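Local atomic coordinates of D-ribulose-5-phosphate 3-epimerase, putative (Plasmodium falciparum, PDB entry 1TQX), a protein that probably catalyses the interconversion of D-ribulose 5-phosphate and D-xylulose 5-phosphate, with one divalent metal ion bound per subunit. Residues K19-T24 and K59-S64; T90-A95 and L143-E148; E185-S190 and R218-K223; T202-A207 and K211-T216. One frame throughout, in Å; residues are numbered along the deposited sequence.

Contact 1: residues K19-T24 and K59-S64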
loop_
_atom_site.group_PDB
_atom_site.type_symbol
_atom_site.label_atom_id
_atom_site.label_comp_id
_atom_site.label_asym_id
_atom_site.label_seq_id
_atom_site.Cartn_x
_atom_site.Cartn_y
_atom_site.Cartn_z
ATOM N N LYS A 19 -11.722 -10.985 12.817
ATOM C CA LYS A 19 -11.477 -12.306 12.238
ATOM C C LYS A 19 -10.393 -12.108 11.175
ATOM O O LYS A 19 -10.483 -12.632 10.061
ATOM C CB LYS A 19 -12.752 -12.867 11.590
ATOM C CG LYS A 19 -13.855 -13.194 12.584
ATOM C CD LYS A 19 -15.079 -13.793 11.901
ATOM C CE LYS A 19 -16.134 -14.188 12.928
ATOM N NZ LYS A 19 -17.305 -14.859 12.310
ATOM N N LEU A 20 -9.369 -11.342 11.545
ATOM C CA LEU A 20 -8.258 -11.007 10.653
ATOM C C LEU A 20 -7.611 -12.230 10.007
ATOM O O LEU A 20 -7.456 -12.285 8.787
ATOM C CB LEU A 20 -7.187 -10.219 11.417
ATOM C CG LEU A 20 -6.397 -9.120 10.688
ATOM C CD1 LEU A 20 -5.095 -8.871 11.435
ATOM C CD2 LEU A 20 -6.106 -9.504 9.260
ATOM N N ALA A 21 -7.216 -13.196 10.827
ATOM C CA ALA A 21 -6.588 -14.408 10.312
ATOM C C ALA A 21 -7.478 -15.110 9.284
ATOM O O ALA A 21 -7.014 -15.508 8.220
ATOM C CB ALA A 21 -6.271 -15.368 11.469
ATOM N N GLU A 22 -8.762 -15.249 9.600
ATOM C CA GLU A 22 -9.689 -15.921 8.689
ATOM C C GLU A 22 -9.835 -15.174 7.362
ATOM O O GLU A 22 -9.821 -15.784 6.291
ATOM C CB GLU A 22 -11.068 -16.084 9.353
ATOM C CG GLU A 22 -12.045 -16.942 8.546
ATOM C CD GLU A 22 -13.309 -17.303 9.323
ATOM O OE1 GLU A 22 -13.705 -18.491 9.298
ATOM O OE2 GLU A 22 -13.908 -16.407 9.953
ATOM N N GLU A 23 -9.970 -13.853 7.443
ATOM C CA GLU A 23 -10.115 -13.024 6.258
ATOM C C GLU A 23 -8.872 -13.055 5.372
ATOM O O GLU A 23 -8.978 -13.067 4.141
ATOM C CB GLU A 23 -10.426 -11.579 6.670
ATOM C CG GLU A 23 -11.782 -11.428 7.352
ATOM C CD GLU A 23 -12.923 -11.300 6.355
ATOM O OE1 GLU A 23 -12.912 -12.010 5.327
ATOM O OE2 GLU A 23 -13.836 -10.490 6.604
ATOM N N THR A 24 -7.698 -13.067 5.997
ATOM C CA THR A 24 -6.445 -13.089 5.246
ATOM C C THR A 24 -6.225 -14.440 4.574
ATOM O O THR A 24 -5.740 -14.507 3.439
ATOM C CB THR A 24 -5.239 -12.775 6.158
ATOM O OG1 THR A 24 -5.434 -11.504 6.792
ATOM C CG2 THR A 24 -3.956 -12.717 5.336
ATOM N N LYS A 59 0.815 -13.395 11.241
ATOM C CA LYS A 59 1.841 -14.141 10.509
ATOM C C LYS A 59 1.880 -15.622 10.883
ATOM O O LYS A 59 2.309 -16.461 10.092
ATOM C CB LYS A 59 3.211 -13.507 10.757
ATOM C CG LYS A 59 4.349 -14.110 9.951
ATOM C CD LYS A 59 4.148 -13.915 8.455
ATOM C CE LYS A 59 5.269 -14.580 7.666
ATOM N NZ LYS A 59 4.996 -14.544 6.210
ATOM N N LYS A 60 1.419 -15.940 12.087
ATOM C CA LYS A 60 1.403 -17.315 12.559
ATOM C C LYS A 60 0.409 -18.181 11.773
ATOM O O LYS A 60 0.570 -19.404 11.684
ATOM C CB LYS A 60 1.033 -17.336 14.048
ATOM C CG LYS A 60 1.013 -18.718 14.676
ATOM C CD LYS A 60 0.271 -18.749 16.022
ATOM C CE LYS A 60 1.002 -18.004 17.134
ATOM N NZ LYS A 60 1.075 -16.534 16.907
ATOM N N TYR A 61 -0.602 -17.549 11.179
ATOM C CA TYR A 61 -1.638 -18.287 10.459
ATOM C C TYR A 61 -1.671 -18.170 8.939
ATOM O O TYR A 61 -2.560 -18.731 8.297
ATOM C CB TYR A 61 -3.007 -17.898 11.028
ATOM C CG TYR A 61 -3.081 -18.041 12.530
ATOM C CD1 TYR A 61 -2.967 -16.930 13.365
ATOM C CD2 TYR A 61 -3.228 -19.294 13.121
ATOM C CE1 TYR A 61 -2.997 -17.067 14.757
ATOM C CE2 TYR A 61 -3.257 -19.442 14.509
ATOM C CZ TYR A 61 -3.143 -18.331 15.319
ATOM O OH TYR A 61 -3.181 -18.483 16.689
ATOM N N THR A 62 -0.717 -17.452 8.362
ATOM C CA THR A 62 -0.677 -17.293 6.912
ATOM C C THR A 62 0.393 -18.178 6.297
ATOM O O THR A 62 1.203 -18.780 7.007
ATOM C CB THR A 62 -0.387 -15.835 6.511
ATOM O OG1 THR A 62 0.864 -15.421 7.082
ATOM C CG2 THR A 62 -1.498 -14.914 7.000
ATOM N N LYS A 63 0.393 -18.255 4.972
ATOM C CA LYS A 63 1.370 -19.070 4.273
ATOM C C LYS A 63 2.284 -18.234 3.391
ATOM O O LYS A 63 3.251 -17.649 3.873
ATOM C CB LYS A 63 0.653 -20.143 3.448
ATOM C CG LYS A 63 -0.021 -21.195 4.319
ATOM C CD LYS A 63 -0.755 -22.255 3.511
ATOM C CE LYS A 63 -1.980 -21.679 2.823
ATOM N NZ LYS A 63 -2.797 -22.740 2.171
ATOM N N SER A 64 1.969 -18.158 2.106
ATOM C CA SER A 64 2.800 -17.407 1.172
ATOM C C SER A 64 2.468 -15.926 1.002
ATOM O O SER A 64 3.292 -15.173 0.491
ATOM C CB SER A 64 2.755 -18.070 -0.209
ATOM O OG SER A 64 3.216 -19.405 -0.153
#

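Contact 2: residues T90-A95 and L143-E148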
loop_
_atom_site.group_PDB
_atom_site.type_symbol
_atom_site.label_atom_id
_atom_site.label_comp_id
_atom_site.label_asym_id
_atom_site.label_seq_id
_atom_site.Cartn_x
_atom_site.Cartn_y
_atom_site.Cartn_z
ATOM N N THR A 90 5.818 0.641 4.469
ATOM C CA THR A 90 5.625 1.884 3.729
ATOM C C THR A 90 5.334 3.016 4.706
ATOM O O THR A 90 4.358 2.958 5.456
ATOM C CB THR A 90 4.442 1.751 2.735
ATOM O OG1 THR A 90 4.753 0.748 1.761
ATOM C CG2 THR A 90 4.169 3.079 2.023
ATOM N N PHE A 91 6.186 4.037 4.714
ATOM C CA PHE A 91 5.969 5.165 5.614
ATOM C C PHE A 91 5.586 6.396 4.804
ATOM O O PHE A 91 5.750 6.416 3.582
ATOM C CB PHE A 91 7.228 5.437 6.461
ATOM C CG PHE A 91 8.428 5.873 5.666
ATOM C CD1 PHE A 91 8.642 7.221 5.384
ATOM C CD2 PHE A 91 9.361 4.939 5.223
ATOM C CE1 PHE A 91 9.773 7.633 4.671
ATOM C CE2 PHE A 91 10.495 5.345 4.508
ATOM C CZ PHE A 91 10.697 6.694 4.234
ATOM N N HIS A 92 5.058 7.414 5.481
ATOM C CA HIS A 92 4.647 8.633 4.799
ATOM C C HIS A 92 5.719 9.704 4.712
ATOM O O HIS A 92 6.400 10.004 5.687
ATOM C CB HIS A 92 3.389 9.209 5.458
ATOM C CG HIS A 92 2.116 8.678 4.876
ATOM N ND1 HIS A 92 1.508 9.250 3.777
ATOM C CD2 HIS A 92 1.396 7.570 5.170
ATOM C CE1 HIS A 92 0.474 8.513 3.415
ATOM N NE2 HIS A 92 0.385 7.485 4.243
ATOM N N PHE A 93 5.855 10.270 3.516
ATOM C CA PHE A 93 6.806 11.340 3.243
ATOM C C PHE A 93 6.500 12.461 4.236
ATOM O O PHE A 93 7.409 13.086 4.786
ATOM C CB PHE A 93 6.603 11.811 1.790
ATOM C CG PHE A 93 7.546 12.904 1.332
ATOM C CD1 PHE A 93 8.926 12.732 1.372
ATOM C CD2 PHE A 93 7.037 14.077 0.777
ATOM C CE1 PHE A 93 9.785 13.713 0.859
ATOM C CE2 PHE A 93 7.889 15.060 0.262
ATOM C CZ PHE A 93 9.263 14.872 0.303
ATOM N N GLU A 94 5.210 12.689 4.481
ATOM C CA GLU A 94 4.776 13.743 5.394
ATOM C C GLU A 94 5.092 13.466 6.859
ATOM O O GLU A 94 5.241 14.396 7.650
ATOM C CB GLU A 94 3.268 13.998 5.248
ATOM C CG GLU A 94 2.818 14.337 3.826
ATOM C CD GLU A 94 2.548 13.101 2.992
ATOM O OE1 GLU A 94 2.767 11.985 3.503
ATOM O OE2 GLU A 94 2.113 13.239 1.829
ATOM N N ALA A 95 5.187 12.191 7.226
ATOM C CA ALA A 95 5.481 11.833 8.610
ATOM C C ALA A 95 6.888 12.289 9.004
ATOM O O ALA A 95 7.170 12.499 10.186
ATOM C CB ALA A 95 5.340 10.323 8.804
ATOM N N LEU A 143 3.468 4.634 -2.860
ATOM C CA LEU A 143 2.032 4.471 -2.674
ATOM C C LEU A 143 1.351 5.823 -2.873
ATOM O O LEU A 143 1.445 6.707 -2.021
ATOM C CB LEU A 143 1.754 3.935 -1.257
ATOM C CG LEU A 143 0.360 3.411 -0.877
ATOM C CD1 LEU A 143 0.423 2.840 0.541
ATOM C CD2 LEU A 143 -0.673 4.516 -0.950
ATOM N N VAL A 144 0.683 5.977 -4.014
ATOM C CA VAL A 144 -0.026 7.205 -4.344
ATOM C C VAL A 144 -1.439 7.111 -3.768
ATOM O O VAL A 144 -2.258 6.335 -4.257
ATOM C CB VAL A 144 -0.121 7.401 -5.888
ATOM C CG1 VAL A 144 -0.976 8.622 -6.214
ATOM C CG2 VAL A 144 1.273 7.556 -6.484
ATOM N N MET A 145 -1.716 7.877 -2.715
ATOM C CA MET A 145 -3.049 7.864 -2.120
ATOM C C MET A 145 -4.011 8.478 -3.128
ATOM O O MET A 145 -3.751 9.565 -3.652
ATOM C CB MET A 145 -3.097 8.693 -0.832
ATOM C CG MET A 145 -2.357 8.101 0.361
ATOM S SD MET A 145 -2.942 6.452 0.829
ATOM C CE MET A 145 -4.654 6.757 1.212
ATOM N N THR A 146 -5.109 7.785 -3.406
ATOM C CA THR A 146 -6.104 8.306 -4.338
ATOM C C THR A 146 -7.322 8.791 -3.556
ATOM O O THR A 146 -8.389 9.047 -4.120
ATOM C CB THR A 146 -6.511 7.251 -5.387
ATOM O OG1 THR A 146 -6.762 5.994 -4.747
ATOM C CG2 THR A 146 -5.397 7.082 -6.419
ATOM N N VAL A 147 -7.135 8.919 -2.245
ATOM C CA VAL A 147 -8.162 9.406 -1.339
ATOM C C VAL A 147 -7.465 9.974 -0.100
ATOM O O VAL A 147 -6.294 9.680 0.138
ATOM C CB VAL A 147 -9.124 8.271 -0.911
ATOM C CG1 VAL A 147 -8.490 7.408 0.184
ATOM C CG2 VAL A 147 -10.418 8.862 -0.440
ATOM N N GLU A 148 -8.169 10.806 0.668
ATOM C CA GLU A 148 -7.607 11.377 1.894
ATOM C C GLU A 148 -7.510 10.206 2.881
ATOM O O GLU A 148 -8.523 9.661 3.312
ATOM C CB GLU A 148 -8.542 12.465 2.434
ATOM C CG GLU A 148 -8.787 13.609 1.447
ATOM C CD GLU A 148 -10.084 14.367 1.704
ATOM O OE1 GLU A 148 -10.260 14.912 2.818
ATOM O OE2 GLU A 148 -10.932 14.420 0.785
#

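Contact 3: residues E185-S190 and R218-K223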
loop_
_atom_site.group_PDB
_atom_site.type_symbol
_atom_site.label_atom_id
_atom_site.label_comp_id
_atom_site.label_asym_id
_atom_site.label_seq_id
_atom_site.Cartn_x
_atom_site.Cartn_y
_atom_site.Cartn_z
ATOM N N GLU A 185 -13.465 -0.497 -12.311
ATOM C CA GLU A 185 -13.271 0.611 -13.238
ATOM C C GLU A 185 -12.081 1.515 -12.927
ATOM O O GLU A 185 -11.351 1.912 -13.840
ATOM C CB GLU A 185 -14.538 1.464 -13.329
ATOM C CG GLU A 185 -14.473 2.503 -14.446
ATOM C CD GLU A 185 -15.730 3.345 -14.563
ATOM O OE1 GLU A 185 -15.807 4.143 -15.517
ATOM O OE2 GLU A 185 -16.630 3.214 -13.710
ATOM N N THR A 186 -11.882 1.858 -11.654
ATOM C CA THR A 186 -10.764 2.731 -11.304
ATOM C C THR A 186 -9.430 1.985 -11.309
ATOM O O THR A 186 -8.364 2.608 -11.332
ATOM C CB THR A 186 -10.985 3.447 -9.950
ATOM O OG1 THR A 186 -11.152 2.483 -8.904
ATOM C CG2 THR A 186 -12.234 4.333 -10.027
ATOM N N THR A 187 -9.481 0.656 -11.299
ATOM C CA THR A 187 -8.253 -0.126 -11.366
ATOM C C THR A 187 -7.770 -0.034 -12.816
ATOM O O THR A 187 -6.580 0.150 -13.078
ATOM C CB THR A 187 -8.487 -1.610 -10.992
ATOM O OG1 THR A 187 -8.686 -1.731 -9.576
ATOM C CG2 THR A 187 -7.290 -2.456 -11.397
ATOM N N GLU A 188 -8.702 -0.153 -13.759
ATOM C CA GLU A 188 -8.349 -0.066 -15.173
ATOM C C GLU A 188 -7.769 1.316 -15.452
ATOM O O GLU A 188 -6.781 1.447 -16.167
ATOM C CB GLU A 188 -9.572 -0.300 -16.066
ATOM C CG GLU A 188 -9.206 -0.414 -17.551
ATOM C CD GLU A 188 -10.391 -0.739 -18.453
ATOM O OE1 GLU A 188 -10.172 -0.910 -19.673
ATOM O OE2 GLU A 188 -11.533 -0.818 -17.952
ATOM N N ILE A 189 -8.391 2.344 -14.888
ATOM C CA ILE A 189 -7.907 3.705 -15.074
ATOM C C ILE A 189 -6.505 3.862 -14.484
ATOM O O ILE A 189 -5.617 4.439 -15.115
ATOM C CB ILE A 189 -8.840 4.728 -14.395
ATOM C CG1 ILE A 189 -10.171 4.807 -15.150
ATOM C CG2 ILE A 189 -8.161 6.093 -14.337
ATOM C CD1 ILE A 189 -11.192 5.717 -14.487
ATOM N N SER A 190 -6.309 3.355 -13.269
ATOM C CA SER A 190 -5.007 3.465 -12.619
ATOM C C SER A 190 -3.917 2.738 -13.399
ATOM O O SER A 190 -2.820 3.263 -13.580
ATOM C CB SER A 190 -5.086 2.924 -11.188
ATOM O OG SER A 190 -5.909 3.755 -10.385
ATOM N N ARG A 218 -6.617 -7.903 -11.817
ATOM C CA ARG A 218 -5.270 -8.303 -12.206
ATOM C C ARG A 218 -5.087 -8.314 -13.717
ATOM O O ARG A 218 -4.096 -7.795 -14.228
ATOM C CB ARG A 218 -4.927 -9.680 -11.623
ATOM C CG ARG A 218 -3.470 -10.108 -11.816
ATOM C CD ARG A 218 -3.165 -11.328 -10.950
ATOM N NE ARG A 218 -4.265 -12.279 -11.047
ATOM C CZ ARG A 218 -4.892 -12.821 -10.011
ATOM N NH1 ARG A 218 -4.535 -12.522 -8.767
ATOM N NH2 ARG A 218 -5.902 -13.651 -10.226
ATOM N N VAL A 219 -6.040 -8.900 -14.433
ATOM C CA VAL A 219 -5.939 -8.952 -15.888
ATOM C C VAL A 219 -5.855 -7.548 -16.477
ATOM O O VAL A 219 -5.057 -7.299 -17.375
ATOM C CB VAL A 219 -7.142 -9.696 -16.516
ATOM C CG1 VAL A 219 -7.044 -9.663 -18.044
ATOM C CG2 VAL A 219 -7.167 -11.138 -16.032
ATOM N N SER A 220 -6.663 -6.628 -15.958
ATOM C CA SER A 220 -6.662 -5.257 -16.452
ATOM C C SER A 220 -5.313 -4.577 -16.243
ATOM O O SER A 220 -4.906 -3.741 -17.051
ATOM C CB SER A 220 -7.765 -4.438 -15.777
ATOM O OG SER A 220 -7.467 -4.193 -14.414
ATOM N N VAL A 221 -4.621 -4.917 -15.158
ATOM C CA VAL A 221 -3.312 -4.326 -14.908
ATOM C C VAL A 221 -2.296 -4.975 -15.853
ATOM O O VAL A 221 -1.492 -4.286 -16.483
ATOM C CB VAL A 221 -2.848 -4.535 -13.435
ATOM C CG1 VAL A 221 -1.403 -4.084 -13.279
ATOM C CG2 VAL A 221 -3.733 -3.731 -12.482
ATOM N N GLN A 222 -2.350 -6.299 -15.961
ATOM C CA GLN A 222 -1.431 -7.037 -16.824
ATOM C C GLN A 222 -1.469 -6.557 -18.275
ATOM O O GLN A 222 -0.439 -6.553 -18.953
ATOM C CB GLN A 222 -1.734 -8.539 -16.756
ATOM C CG GLN A 222 -1.561 -9.119 -15.360
ATOM C CD GLN A 222 -1.976 -10.574 -15.255
ATOM O OE1 GLN A 222 -3.083 -10.947 -15.651
ATOM N NE2 GLN A 222 -1.093 -11.403 -14.700
ATOM N N LYS A 223 -2.645 -6.146 -18.748
ATOM C CA LYS A 223 -2.782 -5.660 -20.119
ATOM C C LYS A 223 -1.822 -4.506 -20.390
ATOM O O LYS A 223 -1.295 -4.380 -21.494
ATOM C CB LYS A 223 -4.218 -5.196 -20.391
ATOM C CG LYS A 223 -5.263 -6.297 -20.289
ATOM C CD LYS A 223 -6.643 -5.795 -20.700
ATOM C CE LYS A 223 -7.702 -6.880 -20.535
ATOM N NZ LYS A 223 -7.383 -8.118 -21.305
#

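Contact 4: residues T202-A207 and K211-T216. With SO4 (sulfate ion), chain C.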
loop_
_atom_site.group_PDB
_atom_site.type_symbol
_atom_site.label_atom_id
_atom_site.label_comp_id
_atom_site.label_asym_id
_atom_site.label_seq_id
_atom_site.Cartn_x
_atom_site.Cartn_y
_atom_site.Cartn_z
ATOM N N THR A 202 -13.156 -2.038 0.220
ATOM C CA THR A 202 -14.584 -2.231 0.043
ATOM C C THR A 202 -14.973 -3.064 -1.177
ATOM O O THR A 202 -15.788 -3.987 -1.069
ATOM C CB THR A 202 -15.304 -0.873 -0.065
ATOM O OG1 THR A 202 -14.973 -0.062 1.071
ATOM C CG2 THR A 202 -16.810 -1.073 -0.113
ATOM N N SER A 203 -14.389 -2.749 -2.330
ATOM C CA SER A 203 -14.718 -3.446 -3.573
ATOM C C SER A 203 -14.438 -4.944 -3.572
ATOM O O SER A 203 -15.003 -5.683 -4.382
ATOM C CB SER A 203 -14.003 -2.786 -4.759
ATOM O OG SER A 203 -12.615 -3.056 -4.769
ATOM N N ILE A 204 -13.561 -5.395 -2.679
ATOM C CA ILE A 204 -13.250 -6.814 -2.598
ATOM C C ILE A 204 -13.990 -7.481 -1.436
ATOM O O ILE A 204 -14.678 -8.485 -1.626
ATOM C CB ILE A 204 -11.724 -7.047 -2.453
ATOM C CG1 ILE A 204 -11.029 -6.707 -3.777
ATOM C CG2 ILE A 204 -11.443 -8.494 -2.073
ATOM C CD1 ILE A 204 -9.506 -6.836 -3.740
ATOM N N PHE A 205 -13.872 -6.915 -0.235
ATOM C CA PHE A 205 -14.526 -7.509 0.927
ATOM C C PHE A 205 -16.052 -7.403 0.953
ATOM O O PHE A 205 -16.706 -8.103 1.727
ATOM C CB PHE A 205 -13.928 -6.945 2.223
ATOM C CG PHE A 205 -12.540 -7.455 2.508
ATOM C CD1 PHE A 205 -11.422 -6.678 2.231
ATOM C CD2 PHE A 205 -12.353 -8.754 2.994
ATOM C CE1 PHE A 205 -10.126 -7.187 2.429
ATOM C CE2 PHE A 205 -11.066 -9.270 3.193
ATOM C CZ PHE A 205 -9.952 -8.485 2.908
ATOM N N ASN A 206 -16.621 -6.538 0.118
ATOM C CA ASN A 206 -18.075 -6.409 0.059
ATOM C C ASN A 206 -18.578 -6.874 -1.303
ATOM O O ASN A 206 -19.733 -6.655 -1.658
ATOM C CB ASN A 206 -18.507 -4.960 0.307
ATOM C CG ASN A 206 -18.189 -4.490 1.715
ATOM O OD1 ASN A 206 -18.554 -5.140 2.698
ATOM N ND2 ASN A 206 -17.511 -3.352 1.820
ATOM N N ALA A 207 -17.703 -7.528 -2.058
ATOM C CA ALA A 207 -18.057 -8.017 -3.384
ATOM C C ALA A 207 -18.984 -9.222 -3.323
ATOM O O ALA A 207 -18.988 -9.978 -2.344
ATOM C CB ALA A 207 -16.802 -8.380 -4.160
ATOM N N LYS A 211 -13.397 -13.378 -5.864
ATOM C CA LYS A 211 -12.404 -13.877 -6.804
ATOM C C LYS A 211 -12.577 -13.243 -8.178
ATOM O O LYS A 211 -11.591 -12.946 -8.860
ATOM C CB LYS A 211 -12.475 -15.402 -6.910
ATOM C CG LYS A 211 -11.344 -15.987 -7.737
ATOM C CD LYS A 211 -11.246 -17.489 -7.584
ATOM C CE LYS A 211 -10.173 -18.048 -8.505
ATOM N NZ LYS A 211 -8.871 -17.358 -8.319
ATOM N N TYR A 212 -13.828 -13.036 -8.583
ATOM C CA TYR A 212 -14.111 -12.406 -9.873
ATOM C C TYR A 212 -13.498 -11.010 -9.906
ATOM O O TYR A 212 -12.848 -10.637 -10.877
ATOM C CB TYR A 212 -15.626 -12.299 -10.101
ATOM C CG TYR A 212 -16.012 -11.302 -11.175
ATOM C CD1 TYR A 212 -15.785 -11.568 -12.522
ATOM C CD2 TYR A 212 -16.588 -10.081 -10.835
ATOM C CE1 TYR A 212 -16.121 -10.631 -13.513
ATOM C CE2 TYR A 212 -16.928 -9.143 -11.808
ATOM C CZ TYR A 212 -16.691 -9.422 -13.144
ATOM O OH TYR A 212 -17.013 -8.478 -14.095
ATOM N N VAL A 213 -13.722 -10.237 -8.847
ATOM C CA VAL A 213 -13.188 -8.881 -8.779
ATOM C C VAL A 213 -11.658 -8.876 -8.812
ATOM O O VAL A 213 -11.048 -8.109 -9.559
ATOM C CB VAL A 213 -13.671 -8.145 -7.508
ATOM C CG1 VAL A 213 -12.997 -6.778 -7.413
ATOM C CG2 VAL A 213 -15.191 -7.983 -7.544
ATOM N N ILE A 214 -11.045 -9.732 -8.003
ATOM C CA ILE A 214 -9.590 -9.828 -7.953
ATOM C C ILE A 214 -8.990 -10.194 -9.314
ATOM O O ILE A 214 -8.065 -9.530 -9.784
ATOM C CB ILE A 214 -9.142 -10.877 -6.894
ATOM C CG1 ILE A 214 -9.467 -10.354 -5.488
ATOM C CG2 ILE A 214 -7.645 -11.174 -7.029
ATOM C CD1 ILE A 214 -9.182 -11.352 -4.377
ATOM N N ASP A 215 -9.512 -11.243 -9.949
ATOM C CA ASP A 215 -8.991 -11.658 -11.253
ATOM C C ASP A 215 -9.198 -10.584 -12.319
ATOM O O ASP A 215 -8.304 -10.313 -13.127
ATOM C CB ASP A 215 -9.656 -12.962 -11.723
ATOM C CG ASP A 215 -9.357 -14.139 -10.810
ATOM O OD1 ASP A 215 -8.378 -14.064 -10.039
ATOM O OD2 ASP A 215 -10.092 -15.146 -10.869
ATOM N N THR A 216 -10.384 -9.981 -12.328
ATOM C CA THR A 216 -10.687 -8.944 -13.306
ATOM C C THR A 216 -9.687 -7.808 -13.163
ATOM O O THR A 216 -9.165 -7.297 -14.157
ATOM C CB THR A 216 -12.113 -8.387 -13.110
ATOM O OG1 THR A 216 -13.068 -9.430 -13.343
ATOM C CG2 THR A 216 -12.378 -7.236 -14.068
HETATM S S SO4 C . -11.255 1.551 -0.057
HETATM O O1 SO4 C . -10.239 0.521 -0.345
HETATM O O2 SO4 C . -10.587 2.803 0.344
HETATM O O3 SO4 C . -12.040 1.814 -1.269
HETATM O O4 SO4 C . -12.150 1.078 1.019
#

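Contact 1: residues K19-T24 and K59-S64
Tyr61 and Thr62 carry the loop 59-64 against the first turns of helix 20-29, where Ala21 and Thr24 receive them one turn apart on the same flank. Lys60 lays its chain over the Tyr61 ring, CG standing 4.2 Å above the plane at the ring centre. Tyr61 itself reaches Ala21 with the near end of its side chain: the methyl CB of Ala21 lies 4.1 Å from Tyr61 CD1 and approaches the ring obliquely. Thr62 follows with a methyl-to-methyl touch, its CG2 3.7 Å from Thr24 CG2, the two side chains crossing at a slant. The hydroxyl of Thr24, set beside its own backbone N (chi1 -57°), is turned back onto the helix and donates to Leu20 O over 2.9 Å from above the carbonyl plane. That carbonyl also accepts the backbone N of Thr24, and the methyl is left to face the loop. Hydrogen bonds from Gln25 to Tyr61 O and from Lys63 N to Glu28 tie the loop further along the same helix. Leu58 of helix 52-58 touches both Ala21 and Thr24, and Thr62 touches Phe67 of strand 66-72; an alpha-to-beta loop of the beta/alpha barrel thus packs on the neighbouring outer helix.

Contact 2: residues T90-A95 and L143-E148
Thr90 and Leu143 meet inside the barrel, Thr90 CG2 touching Leu143 CD1 at 4.0 Å with the side chains crossing at about a right angle. One pair further along, His92 CE1 comes 4.2 Å from Met145 CG, the methylene lying at the edge of the imidazole, near its plane. Leu143 puts CG anti to the backbone N (chi1 -168°), which carries its CD1 methyl to Thr90. The next shell fixes the imidazole. His92 ND1 donates to Glu94 OE1 at 3.0 Å with an N-H...O angle of 147°; the oxygen lies in the ring plane and is met on its syn side, 26° out of the carboxylate plane. The second oxygen, Glu94 OE2, is itself held by Lys122 N and Thr125 OG1. The other ring nitrogen, His92 NE2, is hydrogen-bonded to NE2 of His70, a zinc ligand. Strand 116-121 runs between the two strands in the sheet, so the contact reaches over it on the barrel interior, where Ser120 touches both His92 and Met145. Only carbon-to-carbon contacts join the two segments, with the side chain of Leu143 about 4 Å from the zinc ion at nearest atoms. The hydrogen-bonded chain Glu94-His92-His70 is placed to hold this zinc ligand's orientation and might make it a stronger donor to the metal.

Contact 3: residues E185-S190 and R218-K223
Helices 184-193 and 210-223 pack almost side by side here: the axes of segments 185-190 and 218-223 approach to 8.8 Å and are inclined by only 16° in the same N-to-C sense, with Glu188 CA 5.6 Å from Ser220 CA. This nearness is consistent with the small Ser220 at the closest point. Thr187 is the residue that enters the gap: its CG2 methyl lies 3.5 Å from Ser220 OG and 3.9 Å from Val221 CG2. The Thr187 and Val221 side chains cross at about a right angle. Because CG2 of Thr187 is anti to its backbone N, its hydroxyl (chi1 -74°) turns back to Asn183 O, just ahead of the helix. Ser220 does likewise: OG, between the backbone N and carbonyl carbon at chi1 70°, is hydrogen-bonded to Met217 O. Glu188 nears Ser220 OG by its backbone N, at 4.3 Å. On the barrel side, Ile198 of strand 197-200 touches both Thr187 and Val221, so that two neighbouring outer helices of the beta/alpha barrel are packed over one strand of its wall. The hydroxyls of Thr187 and Ser220 are thus satisfied by backbone carbonyls of their own stretch of chain, and what crosses the interface is van der Waals contact of a threonine methyl, with no hydrogen bond between the two segments.

Contact 4: residues T202-A207 and K211-T216
The flat peptide carbonyl of Ser203 presents its oxygen to the branches of Val213, with Val213 CG1 3.8 Å from Ser203 O and CG2 nearly as close. Within helix 210-223 the Tyr212 ring carries Thr216 OG1 3.3 Å above one face, offset toward the rim. This hydroxyl donates to Tyr212 O, which Thr216 N reaches from the other face of the carbonyl plane. Across the contact Val213 is a wedge: its CG2 meets Ala207 CB at 3.8 Å, and its CG1 lies against Ile204 CG1. Ile204, with CG1 beside the backbone N (chi1 -71°), extends CD1 to 3.9 Å from Ile214 CG1, the two isoleucine side chains crossing at about a right angle. Both also touch Ile8 of strand 7-10. At the helix start Thr202 faces a sulfate ion: Thr202 OG1 donates to sulfate O4 at 3.0 Å, the backbone N bonds it weakly but almost straight, and Gly153 N supplies another bond. Ser203 OG is anchored on Leu182 O. A short extra helix after the last strand, its N-terminus turned to an anion, is the phosphate-binding feature of many TIM barrels. The sulfate therefore probably marks where the substrate phosphate binds, consistent with predicted substrate roles for Thr202 and Gly153.

How the contacts relate
All four contacts belong to one TIM barrel and follow its chain order, contact 1 first, then contact 2, while contact 4 falls between the two segments of contact 3. Contacts 3 and 4 share helix 210-223 and have centres 13 Å apart. Contact 2 lies between strands 88-92 and 141-145 near the zinc ion, with its centre 25 Å from that of contact 1, across the chain's centre. Contacts 1 and 4 touch where Glu23 OE1 packs 3.9 Å from Phe205 CE2. Contacts 1, 3 and 4 lie in the outer layer, contact 2 in the interior. Contact 2, beside the metal, and contact 4, through Thr202, probably border the same active-site mouth from centres 23 Å apart.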